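Glucose-6-phosphate isomerase (PDB 6OTU) catalyses the reversible isomerization of glucose-6-phosphate to fructose-6-phosphate. Local coordinates at residues E355-S360 against I489-Q494. Sequence-based numbering, arbitrary orientation.
Sequences ESNGKS and INSFDQ. With G6Q (glucose-6-phosphate), chain E.
Lys-359 and the loop 489-494 form a buried, lysine-centred polar contact that joins the C-terminal end of helix 345-357 to the link between helices 466-487 and 495-511; the Glu-355/Gln-494 end of the contact borders the bound glucose-6-phosphate. Four acceptors surround the ammonium group. Its NZ lies 2.7 Å from Asn-490 O, nearly in line with that carbonyl (162° at the oxygen), and 2.9 Å from Asp-493 O, approached from well above the carbonyl plane. Asp-493 OD1 adds a salt bridge at 3.2 Å to NZ, while Ser-356 O accepts from within the lysine's own segment. Bends at chi2 (-73°) and chi4 fold the lysine chain back over the helix end, which explains how one amine reaches both segments. The Asp-493 carboxylate is shared, since its OD2 bonds to Asn-447 of the second subunit.

On the other flank Ser-491 OG donates to Asn-357 OD1 over 2.7 Å, in the carbonyl plane, and Ile-489 CD1 packs against the same amide oxygen at 3.5 Å. Between these anchors the backbones come close enough for a CA-H...O contact, Ser-491 CA to Ser-356 O at 3.3 Å. An Asx turn, Asn-490 OD1 accepting from Phe-492 N, shapes the loop.

Toward the ligand, Gln-494 CB lies 3.5 Å from Glu-355 OE1, with amide and carboxylate planes 61° apart; Gln-494 OE1 accepts from Arg-269, and Glu-355 OE2 from Gln-351. The extended Glu-355 chain brings Glu-355 OE1 to 3.0 Å from C2 of glucose-6-phosphate, consistent with a role for Glu-355 as proton donor in the phosphoglucose isomerase active site.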
# COMPACT_ATOMS: atom_id res chain seq x y z
N GLU A 355 13.64 0.29 -4.13
CA GLU A 355 14.84 -0.51 -3.91
C GLU A 355 15.92 -0.18 -4.95
O GLU A 355 17.12 -0.17 -4.62
CB GLU A 355 14.51 -1.99 -3.94
CG GLU A 355 15.47 -2.83 -3.14
CD GLU A 355 15.36 -4.28 -3.46
OE1 GLU A 355 16.19 -5.05 -2.95
OE2 GLU A 355 14.45 -4.66 -4.23
N SER A 356 15.53 0.10 -6.19
CA SER A 356 16.52 0.45 -7.21
C SER A 356 17.13 1.81 -6.93
O SER A 356 18.35 1.97 -6.92
CB SER A 356 15.89 0.44 -8.61
OG SER A 356 15.46 -0.85 -8.99
N ASN A 357 16.29 2.82 -6.69
CA ASN A 357 16.77 4.19 -6.71
C ASN A 357 16.80 4.81 -5.33
O ASN A 357 17.08 6.01 -5.21
CB ASN A 357 15.94 5.00 -7.71
CG ASN A 357 16.15 4.51 -9.14
OD1 ASN A 357 17.22 3.99 -9.46
ND2 ASN A 357 15.13 4.64 -10.01
N GLY A 358 16.57 4.02 -4.28
CA GLY A 358 16.74 4.53 -2.93
C GLY A 358 18.20 4.57 -2.54
O GLY A 358 18.64 3.81 -1.69
N LYS A 359 18.96 5.46 -3.17
CA LYS A 359 20.41 5.48 -3.06
C LYS A 359 20.88 6.89 -2.79
O LYS A 359 20.18 7.86 -3.09
CB LYS A 359 21.08 4.95 -4.33
CG LYS A 359 20.56 3.60 -4.78
CD LYS A 359 21.07 2.49 -3.86
CE LYS A 359 20.36 1.18 -4.13
NZ LYS A 359 20.56 0.73 -5.53
N SER A 360 22.07 7.01 -2.20
CA SER A 360 22.58 8.34 -1.89
C SER A 360 24.08 8.44 -2.15
O SER A 360 24.76 9.27 -1.55
CB SER A 360 22.25 8.74 -0.44
OG SER A 360 22.53 7.67 0.43
N ILE A 489 23.16 7.10 -10.40
CA ILE A 489 23.30 6.20 -9.28
C ILE A 489 23.31 4.77 -9.81
O ILE A 489 23.05 4.52 -10.99
CB ILE A 489 22.17 6.39 -8.23
CG1 ILE A 489 20.82 6.11 -8.89
CG2 ILE A 489 22.22 7.79 -7.68
CD1 ILE A 489 19.63 6.08 -7.95
N ASN A 490 23.61 3.81 -8.94
CA ASN A 490 23.56 2.39 -9.32
C ASN A 490 22.18 1.86 -8.94
O ASN A 490 21.90 1.58 -7.76
CB ASN A 490 24.69 1.59 -8.68
CG ASN A 490 24.62 0.10 -9.03
OD1 ASN A 490 23.83 -0.32 -9.88
ND2 ASN A 490 25.46 -0.72 -8.36
N SER A 491 21.32 1.70 -9.94
CA SER A 491 19.96 1.22 -9.70
C SER A 491 19.89 -0.27 -9.38
O SER A 491 18.80 -0.75 -9.09
CB SER A 491 19.07 1.50 -10.91
OG SER A 491 18.99 2.88 -11.23
N PHE A 492 20.99 -1.02 -9.47
CA PHE A 492 20.85 -2.46 -9.61
C PHE A 492 21.48 -3.27 -8.49
O PHE A 492 21.48 -4.50 -8.57
CB PHE A 492 21.42 -2.90 -10.97
CG PHE A 492 20.85 -2.11 -12.12
CD1 PHE A 492 19.50 -2.26 -12.48
CD2 PHE A 492 21.63 -1.19 -12.81
CE1 PHE A 492 18.95 -1.51 -13.53
CE2 PHE A 492 21.08 -0.43 -13.85
CZ PHE A 492 19.74 -0.59 -14.21
N ASP A 493 21.98 -2.63 -7.43
CA ASP A 493 22.33 -3.36 -6.22
C ASP A 493 21.42 -2.91 -5.07
O ASP A 493 20.46 -2.15 -5.26
CB ASP A 493 23.83 -3.21 -5.89
CG ASP A 493 24.24 -1.76 -5.63
OD1 ASP A 493 23.38 -0.85 -5.79
OD2 ASP A 493 25.43 -1.56 -5.28
N GLN A 494 21.70 -3.41 -3.87
CA GLN A 494 20.78 -3.20 -2.75
C GLN A 494 21.48 -3.48 -1.43
O GLN A 494 21.13 -4.41 -0.70
CB GLN A 494 19.51 -4.05 -2.93
CG GLN A 494 19.71 -5.55 -3.15
CD GLN A 494 20.18 -5.93 -4.54
OE1 GLN A 494 19.65 -5.45 -5.55
NE2 GLN A 494 21.19 -6.79 -4.60
C1 G6Q E . 15.55 -7.98 -5.18
C2 G6Q E . 16.11 -7.97 -3.75
C3 G6Q E . 15.30 -8.82 -2.78
C4 G6Q E . 15.43 -10.33 -3.02
C5 G6Q E . 14.90 -11.13 -1.82
C6 G6Q E . 14.84 -12.61 -2.10
O1 G6Q E . 16.18 -7.47 -6.05
O2 G6Q E . 17.47 -8.40 -3.74
O3 G6Q E . 13.92 -8.45 -2.84
O4 G6Q E . 14.70 -10.71 -4.18
O5 G6Q E . 15.72 -10.86 -0.68
O6 G6Q E . 16.17 -13.05 -2.49
P G6Q E . 16.39 -14.55 -3.05
O1P G6Q E . 15.59 -14.64 -4.34
O2P G6Q E . 17.89 -14.64 -3.28
O3P G6Q E . 15.89 -15.50 -1.98